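Local coordinates for protein Fdc1 (Candida dubliniensis, PDB 4ZAD) that is a prenylated-flavin and manganese decarboxylase that probably turns cinnamic, ferulic and p-coumaric acids into their vinyl derivatives, at residues 66-71 and 268-273. Numbering follows the deposited sequence.
Sequences NLFRIL and CEMVFE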
ATOM      1  N   ASN A  66      12.574 -42.760   4.425  1.00 41.95           N
ATOM      2  CA  ASN A  66      12.314 -42.239   3.084  1.00 40.61           C
ATOM      3  C   ASN A  66      11.115 -41.291   2.929  1.00 39.62           C
ATOM      4  O   ASN A  66      11.084 -40.520   1.992  1.00 39.58           O
ATOM      5  CB  ASN A  66      12.120 -43.418   2.121  1.00 40.47           C
ATOM      6  CG  ASN A  66      13.399 -44.162   1.836  1.00 38.02           C
ATOM      7  OD1 ASN A  66      13.387 -45.371   1.662  1.00 34.82           O
ATOM      8  ND2 ASN A  66      14.502 -43.445   1.764  1.00 33.88           N
ATOM      9  N   LEU A  67      10.129 -41.372   3.813  1.00 38.69           N
ATOM     10  CA  LEU A  67       8.866 -40.648   3.641  1.00 37.86           C
ATOM     11  C   LEU A  67       8.510 -39.818   4.864  1.00 37.63           C
ATOM     12  O   LEU A  67       8.301 -40.397   5.941  1.00 37.58           O
ATOM     13  CB  LEU A  67       7.719 -41.651   3.431  1.00 37.66           C
ATOM     14  CG  LEU A  67       7.754 -42.384   2.102  1.00 36.05           C
ATOM     15  CD1 LEU A  67       6.735 -43.530   2.040  1.00 32.91           C
ATOM     16  CD2 LEU A  67       7.499 -41.335   1.019  1.00 34.99           C
ATOM     17  N   PHE A  68       8.491 -38.479   4.756  1.00 36.73           N
ATOM     18  CA  PHE A  68       9.265 -37.689   3.781  1.00 35.31           C
ATOM     19  C   PHE A  68       9.803 -36.481   4.554  1.00 35.04           C
ATOM     20  O   PHE A  68       9.390 -36.244   5.707  1.00 34.72           O
ATOM     21  CB  PHE A  68       8.414 -37.235   2.595  1.00 35.01           C
ATOM     22  CG  PHE A  68       7.035 -36.817   2.973  1.00 33.44           C
ATOM     23  CD1 PHE A  68       6.805 -35.575   3.532  1.00 33.67           C
ATOM     24  CD2 PHE A  68       5.967 -37.671   2.772  1.00 32.62           C
ATOM     25  CE1 PHE A  68       5.530 -35.187   3.911  1.00 35.13           C
ATOM     26  CE2 PHE A  68       4.686 -37.311   3.140  1.00 32.93           C
ATOM     27  CZ  PHE A  68       4.454 -36.070   3.721  1.00 35.71           C
ATOM     28  N   ARG A  69      10.738 -35.758   3.944  1.00 34.66           N
ATOM     29  CA  ARG A  69      11.168 -34.437   4.441  1.00 35.04           C
ATOM     30  C   ARG A  69      10.282 -33.404   3.796  1.00 34.51           C
ATOM     31  O   ARG A  69       9.577 -33.715   2.845  1.00 34.75           O
ATOM     32  CB  ARG A  69      12.611 -34.117   4.027  1.00 35.42           C
ATOM     33  CG  ARG A  69      13.697 -34.870   4.816  1.00 36.28           C
ATOM     34  CD  ARG A  69      14.663 -35.658   3.908  1.00 37.54           C
ATOM     35  NE  ARG A  69      15.743 -34.843   3.341  1.00 38.14           N
ATOM     36  CZ  ARG A  69      16.463 -35.184   2.270  1.00 40.69           C
ATOM     37  NH1 ARG A  69      16.220 -36.299   1.604  1.00 41.72           N
ATOM     38  NH2 ARG A  69      17.426 -34.391   1.839  1.00 44.09           N
ATOM     39  N   ILE A  70      10.344 -32.169   4.285  1.00 33.99           N
ATOM     40  CA  ILE A  70       9.618 -31.046   3.669  1.00 32.85           C
ATOM     41  C   ILE A  70      10.553 -29.891   3.293  1.00 32.82           C
ATOM     42  O   ILE A  70      11.341 -29.440   4.124  1.00 33.63           O
ATOM     43  CB  ILE A  70       8.459 -30.540   4.568  1.00 32.77           C
ATOM     44  CG1 ILE A  70       7.372 -31.625   4.660  1.00 31.97           C
ATOM     45  CG2 ILE A  70       7.862 -29.203   4.014  1.00 30.45           C
ATOM     46  CD1 ILE A  70       6.312 -31.344   5.719  1.00 32.77           C
ATOM     47  N   LEU A  71      10.498 -29.440   2.035  1.00 32.04           N
ATOM     48  CA  LEU A  71      11.087 -28.148   1.652  1.00 30.92           C
ATOM     49  C   LEU A  71       9.961 -27.150   1.722  1.00 30.47           C
ATOM     50  O   LEU A  71       8.888 -27.401   1.183  1.00 30.68           O
ATOM     51  CB  LEU A  71      11.639 -28.169   0.227  1.00 30.57           C
ATOM     52  CG  LEU A  71      12.231 -26.843  -0.244  1.00 30.55           C
ATOM     53  CD1 LEU A  71      13.361 -26.415   0.669  1.00 30.55           C
ATOM     54  CD2 LEU A  71      12.708 -26.912  -1.680  1.00 30.12           C
ATOM     55  N   CYS A 268      10.777 -36.907 -10.176  1.00 30.15           N
ATOM     56  CA  CYS A 268       9.883 -36.446  -9.133  1.00 29.85           C
ATOM     57  C   CYS A 268      10.447 -37.022  -7.858  1.00 30.35           C
ATOM     58  O   CYS A 268      11.314 -37.903  -7.914  1.00 30.69           O
ATOM     59  CB  CYS A 268       8.455 -36.934  -9.343  1.00 29.47           C
ATOM     60  SG  CYS A 268       7.699 -36.422 -10.852  1.00 26.99           S
ATOM     61  N   GLU A 269       9.979 -36.529  -6.721  1.00 30.36           N
ATOM     62  CA  GLU A 269      10.321 -37.160  -5.451  1.00 30.74           C
ATOM     63  C   GLU A 269       9.337 -38.281  -5.158  1.00 30.74           C
ATOM     64  O   GLU A 269       9.746 -39.354  -4.703  1.00 30.82           O
ATOM     65  CB  GLU A 269      10.344 -36.141  -4.313  1.00 30.72           C
ATOM     66  CG  GLU A 269      11.348 -35.035  -4.517  1.00 32.25           C
ATOM     67  CD  GLU A 269      12.779 -35.470  -4.181  1.00 35.88           C
ATOM     68  OE1 GLU A 269      13.032 -35.955  -3.048  1.00 38.56           O
ATOM     69  OE2 GLU A 269      13.668 -35.314  -5.039  1.00 37.56           O
ATOM     70  N   MET A 270       8.047 -38.033  -5.418  1.00 30.56           N
ATOM     71  CA  MET A 270       6.999 -39.008  -5.148  1.00 30.43           C
ATOM     72  C   MET A 270       5.880 -38.805  -6.132  1.00 30.49           C
ATOM     73  O   MET A 270       5.489 -37.634  -6.395  1.00 30.08           O
ATOM     74  CB  MET A 270       6.369 -38.833  -3.751  1.00 31.24           C
ATOM     75  CG  MET A 270       7.237 -39.147  -2.558  1.00 31.68           C
ATOM     76  SD  MET A 270       6.469 -38.683  -1.011  1.00 31.60           S
ATOM     77  CE  MET A 270       6.730 -36.918  -1.074  1.00 34.95           C
ATOM     78  N   VAL A 271       5.332 -39.943  -6.605  1.00 29.40           N
ATOM     79  CA  VAL A 271       4.183 -39.958  -7.495  1.00 28.68           C
ATOM     80  C   VAL A 271       3.093 -40.791  -6.863  1.00 28.14           C
ATOM     81  O   VAL A 271       3.346 -41.864  -6.361  1.00 28.89           O
ATOM     82  CB  VAL A 271       4.522 -40.512  -8.918  1.00 28.85           C
ATOM     83  CG1 VAL A 271       3.255 -40.595  -9.779  1.00 26.77           C
ATOM     84  CG2 VAL A 271       5.566 -39.630  -9.609  1.00 27.28           C
ATOM     85  N   PHE A 272       1.883 -40.259  -6.860  1.00 27.70           N
ATOM     86  CA  PHE A 272       0.713 -40.910  -6.308  1.00 27.21           C
ATOM     87  C   PHE A 272      -0.148 -41.209  -7.539  1.00 27.37           C
ATOM     88  O   PHE A 272      -0.313 -40.341  -8.382  1.00 26.63           O
ATOM     89  CB  PHE A 272      -0.054 -39.932  -5.416  1.00 27.26           C
ATOM     90  CG  PHE A 272       0.503 -39.743  -4.017  1.00 27.81           C
ATOM     91  CD1 PHE A 272       1.819 -40.027  -3.683  1.00 29.65           C
ATOM     92  CD2 PHE A 272      -0.301 -39.218  -3.034  1.00 29.31           C
ATOM     93  CE1 PHE A 272       2.301 -39.833  -2.385  1.00 28.65           C
ATOM     94  CE2 PHE A 272       0.196 -39.014  -1.716  1.00 30.08           C
ATOM     95  CZ  PHE A 272       1.489 -39.326  -1.414  1.00 28.71           C
ATOM     96  N   GLU A 273      -0.688 -42.419  -7.649  1.00 27.26           N
ATOM     97  CA  GLU A 273      -1.515 -42.805  -8.800  1.00 27.15           C
ATOM     98  C   GLU A 273      -2.860 -43.259  -8.340  1.00 26.74           C
ATOM     99  O   GLU A 273      -2.928 -43.996  -7.371  1.00 26.46           O
ATOM    100  CB  GLU A 273      -0.880 -43.984  -9.549  1.00 26.97           C
ATOM    101  CG  GLU A 273       0.582 -43.759  -9.952  1.00 27.92           C
ATOM    102  CD  GLU A 273       1.170 -44.971 -10.621  1.00 30.81           C
ATOM    103  OE1 GLU A 273       0.423 -45.941 -10.874  1.00 32.56           O
ATOM    104  OE2 GLU A 273       2.376 -44.956 -10.924  1.00 33.01           O
TER
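The thioether of Met270 reaches out from its strand to meet Leu67 and Phe68, two neighbouring side chains just ahead of strand 69-71. The backbones stay well apart, the nearest CA atoms, those of Leu67 and Met270, lying 9.1 Å from each other, and side chains alone bridge the gap. Met270 runs out extended to SD and then bends at chi3 (-76°), which turns CE away from Leu67 and beneath the CB, CG and CD2 end of Phe68. Leu67 offers one methyl branch, its CD2 standing 3.5 Å from Met270 SD. Phe68 crosses the methionine at about a right angle: its CD2 is 3.9 Å from Met270 SD, and Met270 CE lies 4.0 Å from Phe68 CB, near the root of the ring. Met270 SD lies 5.0 Å from the centroid of the Phe68 ring, obliquely placed at 53° off the normal, a Met-aromatic contact. The cis peptide bond before Phe68 and its chi1 of 39°, with CG between backbone N and carbonyl carbon, leave CB and the CD2 side of the ring towards Met270. Around this cluster, Met318 of strand 317-319 touches both Phe68 and Met270, while Tyr312 and Phe220 also pack on Met270. Glu269 and Met270 together face Phe220 in a classic beta bulge, and Glu269 turns to salt bridges with Arg10 and Arg313. The contact thus joins the loop leading into strand 69-71, an inner strand of a four-stranded mixed sheet, to the large antiparallel sheet of the flavin-binding region, away from the cofactor. All three touching residues are buried and no polar bond links the two segments, so the join probably rests mainly on dispersion between methyls, ring and a polarisable sulfur.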